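Leucine aminopeptidase 1 (Caenorhabditis elegans, PDB 2HC9) is a zinc-dependent aminopeptidase of the M17 family that releases N-terminal amino acids, preferably leucine, from peptides and probably serves in digestion. Local coordinates at residues Arg129-Phe134 with Leu144-Asp149; His73-Pro78 with Tyr94-Pro99; Phe405-Phe410 with Ile445-Gly450. The protein carries 1 engineered substitution. All blocks are in the same frame, centred on the assembly; numbering follows the deposited sequence.

Contact 1: residues Arg129-Phe134 with Leu144-Asp149; sequences RTFCKF and LNVNID
Leu144 and Val146 meet the ring of Phe131 where the loop after helix 120-128 passes the mixed sheet of the N-terminal, macro-like domain. Leu144, just ahead of strand 145-151, brings its CD1 to the edge of the ring, near the ring plane, with Phe131 CE1 4.2 Å from Leu144 CD1. Its backbone already pairs with Gln3 of the neighbouring strand 3-8. One residue is then skipped, as the alternation of a strand requires, and Val146 brings both methyls back to Phe131. Val146 CG2 stands 3.8 Å from the centroid of the Phe131 ring and 21° off its normal, a CH-pi contact displaced toward the rim. Val146 CG1 lies anti to the backbone N (chi1 179°), which sets it over the same face but toward another part of the rim, 4.0 Å from Phe131 CE2. Val146 also packs on Val4 of strand 3-8. No hydrogen bond joins the two segments; the contact is wholly apolar and largely buried. Were Phe131 an alanine, Val146 and Leu144 would probably lose their aromatic cover and a gap would open between loop and sheet. The shortest approach is made by one methyl over the ring's rim, with Val146 CG2 3.6 Å from Phe131 CE1.

Contact 2: residues His73-Pro78 with Tyr94-Pro99; sequences HLITVP and YKELKP. With SO4 (sulfate ion), chain E.
A helix packed on a sheet of the N-terminal, macro-like domain sets this contact: helix 90-97 packs against strand 72-77 through Glu96 and Leu97. Ile75 is the strand residue that bridges the gap, and its CA is 6.8 Å from the CA of Glu96, the nearest backbone pair. Two branches of Ile75 divide the work. CG2, anti to the backbone N, reaches the beta carbon of Glu96, with Ile75 CG2 3.9 Å from Glu96 CB. The other branch is extended (chi2 175°) and runs on to the next residue, leaving Ile75 CD1 3.7 Å from Leu97 CB; the two side chains meet at about a right angle. Glu96 thus offers only its aliphatic root to the strand: its chain bends at chi2 (-57°), and the carboxylate leads away from the apolar contact. Leu97 and Ile75 both also touch Ile21 of strand 18-25, so these helix residues span two neighbouring strands. The next residue, Lys98, points elsewhere, to a sulfate probably taken from the crystallisation liquor. Its NZ is 3.0 Å from sulfate O3 in a hydrogen bond and makes a second, weak one to O1; Arg467 binds the same ion. The isoleucine fitted over consecutive helix residues is plain alpha/beta layer packing, as found in the three-layer macro fold.

Contact 3: residues Phe405-Phe410 with Ile445-Gly450; sequences FAPDLF and IGFGEG
The two backbones come nearest at Pro407 and Phe447, whose CA atoms lie 7.4 Å apart, where the start of the short helix 407-410 faces the turn leading from helix 433-442 to strand 452-457 in the M17 catalytic domain. Ala406 is the N-cap residue of that helix, and its carbonyl O accepts the N-H of Phe410 at 3.0 Å. On the other side, Gly448 N bonds to Ile445 O, closing a tight turn in which Gly446, Phe447 and Gly448 all have positive phi. From this turn the Phe447 side chain points toward the helix start, and Pro407 stands on edge over it, presenting its CB-CG bond to the face. Pro407 CB is 3.6 Å from the centroid of the Phe447 ring and only 5° off its normal, a nearly central CH-pi contact. The next carbon stands almost as close to the plane but over the rim, with Pro407 CG 3.7 Å from Phe447 CG. Phe411 stacks edge-to-face with the Phe447 ring, and Leu439 of helix 433-442 also touches it. Pro407 serves a second aromatic too, since its CD sits over one face of the Phe405 ring, 3.6 Å above the plane and toward the rim. A third subunit borders the same helix start: its Ser82 and Asn85 bond to the carboxylate of Asp408. Phe405 holds CG anti to the backbone N (chi1 -178°), which sends its ring out to the turn. There it arrives by its edge, Phe405 CZ 4.0 Å from Phe447 CB. Near that ring's plane, Phe447 O lies 3.5 Å from Phe405 CZ.

Contacts 1 and 2 hold the same sheet of the N-terminal domain: their centres are 15 Å apart, and they touch where Thr130 and Cys132 pack on Leu97 and Lys98. Both are buried and lack hydrogen bonds between their segments, yet contact 1 joins a loop aromatic to strand methyls, whereas contact 2 sets aliphatic branches against a helix. Contact 3 belongs to the catalytic domain, about 42 Å from either centre and on the opposite side of the chain's centre. It is only partly buried, joins loop to helix start through proline and aromatic rings, and adjoins another subunit, a neighbour that contact 2 lacks.

Contact 1: residues Arg129-Phe134 with Leu144-Asp149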
loop_
_atom_site.group_PDB
_atom_site.type_symbol
_atom_site.label_atom_id
_atom_site.label_comp_id
_atom_site.label_asym_id
_atom_site.label_seq_id
_atom_site.Cartn_x
_atom_site.Cartn_y
_atom_site.Cartn_z
ATOM N N ARG A 129 6.910 -8.924 -37.700
ATOM C CA ARG A 129 6.980 -8.851 -36.213
ATOM C C ARG A 129 6.513 -10.156 -35.562
ATOM O O ARG A 129 6.847 -10.417 -34.401
ATOM C CB ARG A 129 6.086 -7.720 -35.617
ATOM C CG ARG A 129 6.239 -6.311 -36.194
ATOM C CD ARG A 129 5.202 -5.292 -35.616
ATOM N NE ARG A 129 5.053 -4.072 -36.446
ATOM C CZ ARG A 129 5.995 -3.126 -36.546
ATOM N NH1 ARG A 129 5.805 -2.051 -37.322
ATOM N NH2 ARG A 129 7.144 -3.251 -35.877
ATOM N N THR A 130 5.691 -10.943 -36.266
ATOM C CA THR A 130 5.110 -12.143 -35.656
ATOM C C THR A 130 6.055 -13.342 -35.752
ATOM O O THR A 130 5.743 -14.404 -35.230
ATOM C CB THR A 130 3.765 -12.552 -36.312
ATOM O OG1 THR A 130 4.005 -13.001 -37.660
ATOM C CG2 THR A 130 2.730 -11.375 -36.260
ATOM N N PHE A 131 7.183 -13.182 -36.454
ATOM C CA PHE A 131 8.190 -14.246 -36.539
ATOM C C PHE A 131 9.292 -14.018 -35.519
ATOM O O PHE A 131 10.338 -13.424 -35.824
ATOM C CB PHE A 131 8.687 -14.445 -37.984
ATOM C CG PHE A 131 7.627 -15.088 -38.852
ATOM C CD1 PHE A 131 7.400 -16.455 -38.777
ATOM C CD2 PHE A 131 6.780 -14.310 -39.606
ATOM C CE1 PHE A 131 6.376 -17.051 -39.510
ATOM C CE2 PHE A 131 5.747 -14.891 -40.353
ATOM C CZ PHE A 131 5.547 -16.256 -40.304
ATOM N N CYS A 132 9.001 -14.407 -34.276
ATOM C CA CYS A 132 9.890 -14.046 -33.157
ATOM C C CYS A 132 11.140 -14.918 -33.230
ATOM O O CYS A 132 11.052 -16.145 -33.165
ATOM C CB CYS A 132 9.163 -14.265 -31.814
ATOM S SG CYS A 132 7.576 -13.409 -31.738
ATOM N N LYS A 133 12.299 -14.289 -33.360
ATOM C CA LYS A 133 13.560 -15.036 -33.460
ATOM C C LYS A 133 13.879 -15.750 -32.160
ATOM O O LYS A 133 14.379 -16.876 -32.172
ATOM C CB LYS A 133 14.719 -14.099 -33.834
ATOM C CG LYS A 133 14.646 -13.601 -35.265
ATOM C CD LYS A 133 15.941 -12.918 -35.671
ATOM C CE LYS A 133 15.908 -12.558 -37.170
ATOM N NZ LYS A 133 17.319 -12.268 -37.609
ATOM N N PHE A 134 13.616 -15.097 -31.028
ATOM C CA PHE A 134 14.241 -15.558 -29.802
ATOM C C PHE A 134 13.444 -16.636 -29.058
ATOM O O PHE A 134 12.285 -16.426 -28.697
ATOM C CB PHE A 134 14.569 -14.400 -28.848
ATOM C CG PHE A 134 15.423 -14.846 -27.694
ATOM C CD1 PHE A 134 16.800 -14.981 -27.860
ATOM C CD2 PHE A 134 14.848 -15.212 -26.483
ATOM C CE1 PHE A 134 17.606 -15.441 -26.803
ATOM C CE2 PHE A 134 15.657 -15.694 -25.427
ATOM C CZ PHE A 134 17.024 -15.780 -25.607
ATOM N N LEU A 144 11.436 -21.921 -40.172
ATOM C CA LEU A 144 10.508 -21.914 -41.288
ATOM C C LEU A 144 11.085 -21.082 -42.396
ATOM O O LEU A 144 11.891 -20.174 -42.171
ATOM C CB LEU A 144 9.164 -21.296 -40.871
ATOM C CG LEU A 144 8.420 -21.991 -39.723
ATOM C CD1 LEU A 144 7.219 -21.179 -39.305
ATOM C CD2 LEU A 144 7.962 -23.348 -40.126
ATOM N N ASN A 145 10.649 -21.384 -43.606
ATOM C CA ASN A 145 10.952 -20.557 -44.749
ATOM C C ASN A 145 9.712 -19.709 -45.005
ATOM O O ASN A 145 8.653 -20.242 -45.358
ATOM C CB ASN A 145 11.296 -21.468 -45.944
ATOM C CG ASN A 145 11.239 -20.752 -47.276
ATOM O OD1 ASN A 145 11.899 -19.738 -47.487
ATOM N ND2 ASN A 145 10.443 -21.291 -48.193
ATOM N N VAL A 146 9.830 -18.397 -44.788
ATOM C CA VAL A 146 8.688 -17.487 -44.979
ATOM C C VAL A 146 8.854 -16.677 -46.260
ATOM O O VAL A 146 9.897 -16.060 -46.483
ATOM C CB VAL A 146 8.486 -16.544 -43.767
ATOM C CG1 VAL A 146 7.311 -15.587 -43.991
ATOM C CG2 VAL A 146 8.326 -17.367 -42.469
ATOM N N ASN A 147 7.832 -16.713 -47.113
ATOM C CA ASN A 147 7.763 -15.818 -48.270
ATOM C C ASN A 147 6.542 -14.909 -48.126
ATOM O O ASN A 147 5.411 -15.394 -48.070
ATOM C CB ASN A 147 7.641 -16.616 -49.573
ATOM C CG ASN A 147 8.962 -17.269 -49.964
ATOM O OD1 ASN A 147 9.893 -16.611 -50.436
ATOM N ND2 ASN A 147 9.047 -18.562 -49.735
ATOM N N ILE A 148 6.785 -13.604 -48.050
ATOM C CA ILE A 148 5.718 -12.608 -48.142
ATOM C C ILE A 148 5.652 -12.091 -49.576
ATOM O O ILE A 148 6.484 -11.281 -50.015
ATOM C CB ILE A 148 5.939 -11.415 -47.141
ATOM C CG1 ILE A 148 6.223 -11.970 -45.716
ATOM C CG2 ILE A 148 4.736 -10.446 -47.192
ATOM C CD1 ILE A 148 6.656 -10.921 -44.711
ATOM N N ASP A 149 4.640 -12.565 -50.291
ATOM C CA ASP A 149 4.402 -12.186 -51.686
ATOM C C ASP A 149 3.404 -11.045 -51.781
ATOM O O ASP A 149 2.209 -11.193 -51.495
ATOM C CB ASP A 149 3.925 -13.404 -52.493
ATOM C CG ASP A 149 5.035 -14.439 -52.693
ATOM O OD1 ASP A 149 6.195 -14.192 -52.263
ATOM O OD2 ASP A 149 4.743 -15.494 -53.282
#

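Contact 2: residues His73-Pro78 with Tyr94-Pro99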
loop_
_atom_site.group_PDB
_atom_site.type_symbol
_atom_site.label_atom_id
_atom_site.label_comp_id
_atom_site.label_asym_id
_atom_site.label_seq_id
_atom_site.Cartn_x
_atom_site.Cartn_y
_atom_site.Cartn_z
ATOM N N HIS A 73 -5.226 -19.655 -43.376
ATOM C CA HIS A 73 -6.040 -18.577 -42.801
ATOM C C HIS A 73 -6.233 -17.448 -43.807
ATOM O O HIS A 73 -5.325 -17.165 -44.591
ATOM C CB HIS A 73 -5.325 -17.997 -41.573
ATOM C CG HIS A 73 -5.187 -18.963 -40.443
ATOM N ND1 HIS A 73 -4.118 -19.826 -40.326
ATOM C CD2 HIS A 73 -5.986 -19.204 -39.379
ATOM C CE1 HIS A 73 -4.263 -20.552 -39.234
ATOM N NE2 HIS A 73 -5.391 -20.197 -38.643
ATOM N N LEU A 74 -7.384 -16.785 -43.746
ATOM C CA LEU A 74 -7.572 -15.478 -44.388
ATOM C C LEU A 74 -7.687 -14.417 -43.279
ATOM O O LEU A 74 -8.484 -14.561 -42.357
ATOM C CB LEU A 74 -8.867 -15.479 -45.211
ATOM C CG LEU A 74 -9.356 -14.150 -45.819
ATOM C CD1 LEU A 74 -8.435 -13.681 -46.931
ATOM C CD2 LEU A 74 -10.755 -14.288 -46.375
ATOM N N ILE A 75 -6.900 -13.360 -43.402
ATOM C CA ILE A 75 -6.972 -12.216 -42.498
ATOM C C ILE A 75 -7.566 -11.023 -43.258
ATOM O O ILE A 75 -6.992 -10.542 -44.238
ATOM C CB ILE A 75 -5.576 -11.865 -41.908
ATOM C CG1 ILE A 75 -5.115 -12.985 -40.962
ATOM C CG2 ILE A 75 -5.613 -10.493 -41.173
ATOM C CD1 ILE A 75 -3.665 -12.763 -40.420
ATOM N N THR A 76 -8.735 -10.580 -42.803
ATOM C CA THR A 76 -9.367 -9.398 -43.351
ATOM C C THR A 76 -9.031 -8.171 -42.497
ATOM O O THR A 76 -9.275 -8.154 -41.284
ATOM C CB THR A 76 -10.899 -9.596 -43.478
ATOM O OG1 THR A 76 -11.161 -10.755 -44.289
ATOM C CG2 THR A 76 -11.556 -8.373 -44.112
ATOM N N VAL A 77 -8.480 -7.159 -43.148
ATOM C CA VAL A 77 -8.074 -5.911 -42.508
ATOM C C VAL A 77 -9.204 -4.900 -42.736
ATOM O O VAL A 77 -9.730 -4.808 -43.841
ATOM C CB VAL A 77 -6.762 -5.380 -43.189
ATOM C CG1 VAL A 77 -6.267 -4.057 -42.546
ATOM C CG2 VAL A 77 -5.669 -6.445 -43.098
ATOM N N PRO A 78 -9.573 -4.121 -41.699
ATOM C CA PRO A 78 -10.621 -3.120 -41.938
ATOM C C PRO A 78 -10.198 -2.019 -42.905
ATOM O O PRO A 78 -9.010 -1.663 -42.989
ATOM C CB PRO A 78 -10.932 -2.557 -40.548
ATOM C CG PRO A 78 -9.851 -3.009 -39.649
ATOM C CD PRO A 78 -9.077 -4.124 -40.308
ATOM N N TYR A 94 -1.305 -7.599 -37.196
ATOM C CA TYR A 94 -0.613 -8.168 -36.047
ATOM C C TYR A 94 -1.581 -8.828 -35.072
ATOM O O TYR A 94 -1.337 -9.940 -34.620
ATOM C CB TYR A 94 0.191 -7.100 -35.327
ATOM C CG TYR A 94 1.073 -7.649 -34.213
ATOM C CD1 TYR A 94 2.366 -8.095 -34.486
ATOM C CD2 TYR A 94 0.614 -7.720 -32.897
ATOM C CE1 TYR A 94 3.204 -8.558 -33.466
ATOM C CE2 TYR A 94 1.433 -8.220 -31.858
ATOM C CZ TYR A 94 2.726 -8.621 -32.149
ATOM O OH TYR A 94 3.552 -9.084 -31.136
ATOM N N LYS A 95 -2.682 -8.147 -34.757
ATOM C CA LYS A 95 -3.666 -8.701 -33.813
ATOM C C LYS A 95 -4.194 -10.085 -34.222
ATOM O O LYS A 95 -4.369 -10.979 -33.384
ATOM C CB LYS A 95 -4.845 -7.722 -33.668
ATOM C CG LYS A 95 -5.911 -8.195 -32.687
ATOM C CD LYS A 95 -7.058 -7.233 -32.551
ATOM C CE LYS A 95 -7.901 -7.195 -33.818
ATOM N NZ LYS A 95 -7.712 -5.886 -34.509
ATOM N N GLU A 96 -4.472 -10.249 -35.513
ATOM C CA GLU A 96 -5.057 -11.486 -36.024
ATOM C C GLU A 96 -4.009 -12.567 -36.266
ATOM O O GLU A 96 -4.292 -13.758 -36.143
ATOM C CB GLU A 96 -5.820 -11.219 -37.341
ATOM C CG GLU A 96 -7.018 -10.255 -37.203
ATOM C CD GLU A 96 -8.085 -10.687 -36.187
ATOM O OE1 GLU A 96 -8.104 -11.843 -35.739
ATOM O OE2 GLU A 96 -8.950 -9.841 -35.862
ATOM N N LEU A 97 -2.799 -12.140 -36.615
ATOM C CA LEU A 97 -1.750 -13.078 -37.023
ATOM C C LEU A 97 -0.933 -13.605 -35.830
ATOM O O LEU A 97 -0.572 -14.778 -35.783
ATOM C CB LEU A 97 -0.832 -12.430 -38.062
ATOM C CG LEU A 97 0.379 -13.230 -38.596
ATOM C CD1 LEU A 97 -0.041 -14.569 -39.234
ATOM C CD2 LEU A 97 1.221 -12.385 -39.565
ATOM N N LYS A 98 -0.621 -12.731 -34.875
ATOM C CA LYS A 98 0.251 -13.125 -33.757
ATOM C C LYS A 98 -0.193 -14.404 -33.052
ATOM O O LYS A 98 0.660 -15.219 -32.698
ATOM C CB LYS A 98 0.443 -11.951 -32.763
ATOM C CG LYS A 98 1.479 -12.171 -31.677
ATOM C CD LYS A 98 2.880 -12.329 -32.269
ATOM C CE LYS A 98 3.876 -12.739 -31.190
ATOM N NZ LYS A 98 3.767 -14.183 -30.965
ATOM N N PRO A 99 -1.519 -14.617 -32.857
ATOM C CA PRO A 99 -1.955 -15.883 -32.252
ATOM C C PRO A 99 -1.751 -17.146 -33.065
ATOM O O PRO A 99 -1.801 -18.243 -32.497
ATOM C CB PRO A 99 -3.477 -15.682 -32.073
ATOM C CG PRO A 99 -3.656 -14.204 -32.054
ATOM C CD PRO A 99 -2.682 -13.724 -33.067
HETATM S S SO4 E . 5.493 -16.739 -29.271
HETATM O O1 SO4 E . 5.115 -16.755 -30.689
HETATM O O2 SO4 E . 6.784 -17.406 -29.088
HETATM O O3 SO4 E . 5.546 -15.333 -28.828
HETATM O O4 SO4 E . 4.527 -17.463 -28.445
#

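Contact 3: residues Phe405-Phe410 with Ile445-Gly450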
loop_
_atom_site.group_PDB
_atom_site.type_symbol
_atom_site.label_atom_id
_atom_site.label_comp_id
_atom_site.label_asym_id
_atom_site.label_seq_id
_atom_site.Cartn_x
_atom_site.Cartn_y
_atom_site.Cartn_z
ATOM N N PHE A 405 5.563 20.707 -25.968
ATOM C CA PHE A 405 6.915 21.225 -25.838
ATOM C C PHE A 405 6.852 22.585 -25.142
ATOM O O PHE A 405 6.514 23.605 -25.763
ATOM C CB PHE A 405 7.578 21.383 -27.216
ATOM C CG PHE A 405 9.010 21.882 -27.136
ATOM C CD1 PHE A 405 10.049 21.004 -26.847
ATOM C CD2 PHE A 405 9.310 23.230 -27.319
ATOM C CE1 PHE A 405 11.386 21.473 -26.752
ATOM C CE2 PHE A 405 10.633 23.707 -27.233
ATOM C CZ PHE A 405 11.667 22.815 -26.944
ATOM N N ALA A 406 7.209 22.613 -23.866
ATOM C CA ALA A 406 7.137 23.886 -23.111
ATOM C C ALA A 406 8.185 23.952 -21.984
ATOM O O ALA A 406 7.836 23.854 -20.816
ATOM C CB ALA A 406 5.706 24.096 -22.565
ATOM N N PRO A 407 9.479 24.121 -22.342
ATOM C CA PRO A 407 10.491 24.161 -21.295
ATOM C C PRO A 407 10.228 25.328 -20.331
ATOM O O PRO A 407 10.425 25.178 -19.131
ATOM C CB PRO A 407 11.801 24.366 -22.060
ATOM C CG PRO A 407 11.514 23.876 -23.484
ATOM C CD PRO A 407 10.065 24.266 -23.700
ATOM N N ASP A 408 9.749 26.460 -20.844
ATOM C CA ASP A 408 9.418 27.587 -19.942
ATOM C C ASP A 408 8.386 27.240 -18.869
ATOM O O ASP A 408 8.519 27.653 -17.709
ATOM C CB ASP A 408 9.016 28.852 -20.721
ATOM C CG ASP A 408 7.882 28.614 -21.734
ATOM O OD1 ASP A 408 7.392 27.468 -21.901
ATOM O OD2 ASP A 408 7.481 29.605 -22.388
ATOM N N LEU A 409 7.372 26.469 -19.233
ATOM C CA LEU A 409 6.317 26.116 -18.265
ATOM C C LEU A 409 6.714 24.956 -17.355
ATOM O O LEU A 409 6.294 24.921 -16.204
ATOM C CB LEU A 409 5.016 25.748 -18.981
ATOM C CG LEU A 409 4.306 26.883 -19.737
ATOM C CD1 LEU A 409 3.017 26.284 -20.358
ATOM C CD2 LEU A 409 3.980 28.055 -18.779
ATOM N N PHE A 410 7.494 24.007 -17.873
ATOM C CA PHE A 410 7.644 22.711 -17.201
ATOM C C PHE A 410 9.031 22.424 -16.626
ATOM O O PHE A 410 9.168 21.577 -15.757
ATOM C CB PHE A 410 7.246 21.555 -18.137
ATOM C CG PHE A 410 5.849 21.656 -18.712
ATOM C CD1 PHE A 410 4.795 22.226 -17.979
ATOM C CD2 PHE A 410 5.580 21.102 -19.968
ATOM C CE1 PHE A 410 3.498 22.291 -18.504
ATOM C CE2 PHE A 410 4.272 21.140 -20.523
ATOM C CZ PHE A 410 3.221 21.735 -19.781
ATOM N N ILE A 445 21.241 20.422 -24.062
ATOM C CA ILE A 445 21.459 21.049 -25.380
ATOM C C ILE A 445 20.539 22.262 -25.645
ATOM O O ILE A 445 20.079 22.464 -26.767
ATOM C CB ILE A 445 21.341 19.993 -26.527
ATOM C CG1 ILE A 445 19.993 19.240 -26.468
ATOM C CG2 ILE A 445 22.534 18.998 -26.490
ATOM C CD1 ILE A 445 19.535 18.757 -27.878
ATOM N N GLY A 446 20.267 23.063 -24.608
ATOM C CA GLY A 446 19.469 24.281 -24.770
ATOM C C GLY A 446 18.104 24.004 -25.353
ATOM O O GLY A 446 17.559 24.821 -26.104
ATOM N N PHE A 447 17.566 22.829 -25.034
ATOM C CA PHE A 447 16.257 22.388 -25.524
ATOM C C PHE A 447 16.169 22.366 -27.055
ATOM O O PHE A 447 15.089 22.516 -27.620
ATOM C CB PHE A 447 15.113 23.186 -24.880
ATOM C CG PHE A 447 15.163 23.172 -23.381
ATOM C CD1 PHE A 447 14.831 22.008 -22.675
ATOM C CD2 PHE A 447 15.562 24.308 -22.671
ATOM C CE1 PHE A 447 14.920 21.982 -21.245
ATOM C CE2 PHE A 447 15.648 24.285 -21.251
ATOM C CZ PHE A 447 15.322 23.123 -20.557
ATOM N N GLY A 448 17.317 22.168 -27.715
ATOM C CA GLY A 448 17.339 22.058 -29.189
ATOM C C GLY A 448 17.654 23.376 -29.893
ATOM O O GLY A 448 17.595 23.450 -31.122
ATOM N N GLU A 449 17.947 24.428 -29.126
ATOM C CA GLU A 449 18.125 25.781 -29.711
ATOM C C GLU A 449 19.128 25.728 -30.876
ATOM O O GLU A 449 20.214 25.148 -30.751
ATOM C CB GLU A 449 18.640 26.775 -28.649
ATOM C CG GLU A 449 19.967 26.348 -28.012
ATOM C CD GLU A 449 20.572 27.368 -27.036
ATOM O OE1 GLU A 449 20.066 28.511 -26.958
ATOM O OE2 GLU A 449 21.562 27.011 -26.345
ATOM N N GLY A 450 18.758 26.332 -32.007
ATOM C CA GLY A 450 19.645 26.375 -33.178
ATOM C C GLY A 450 19.680 25.129 -34.062
ATOM O O GLY A 450 20.365 25.113 -35.093
#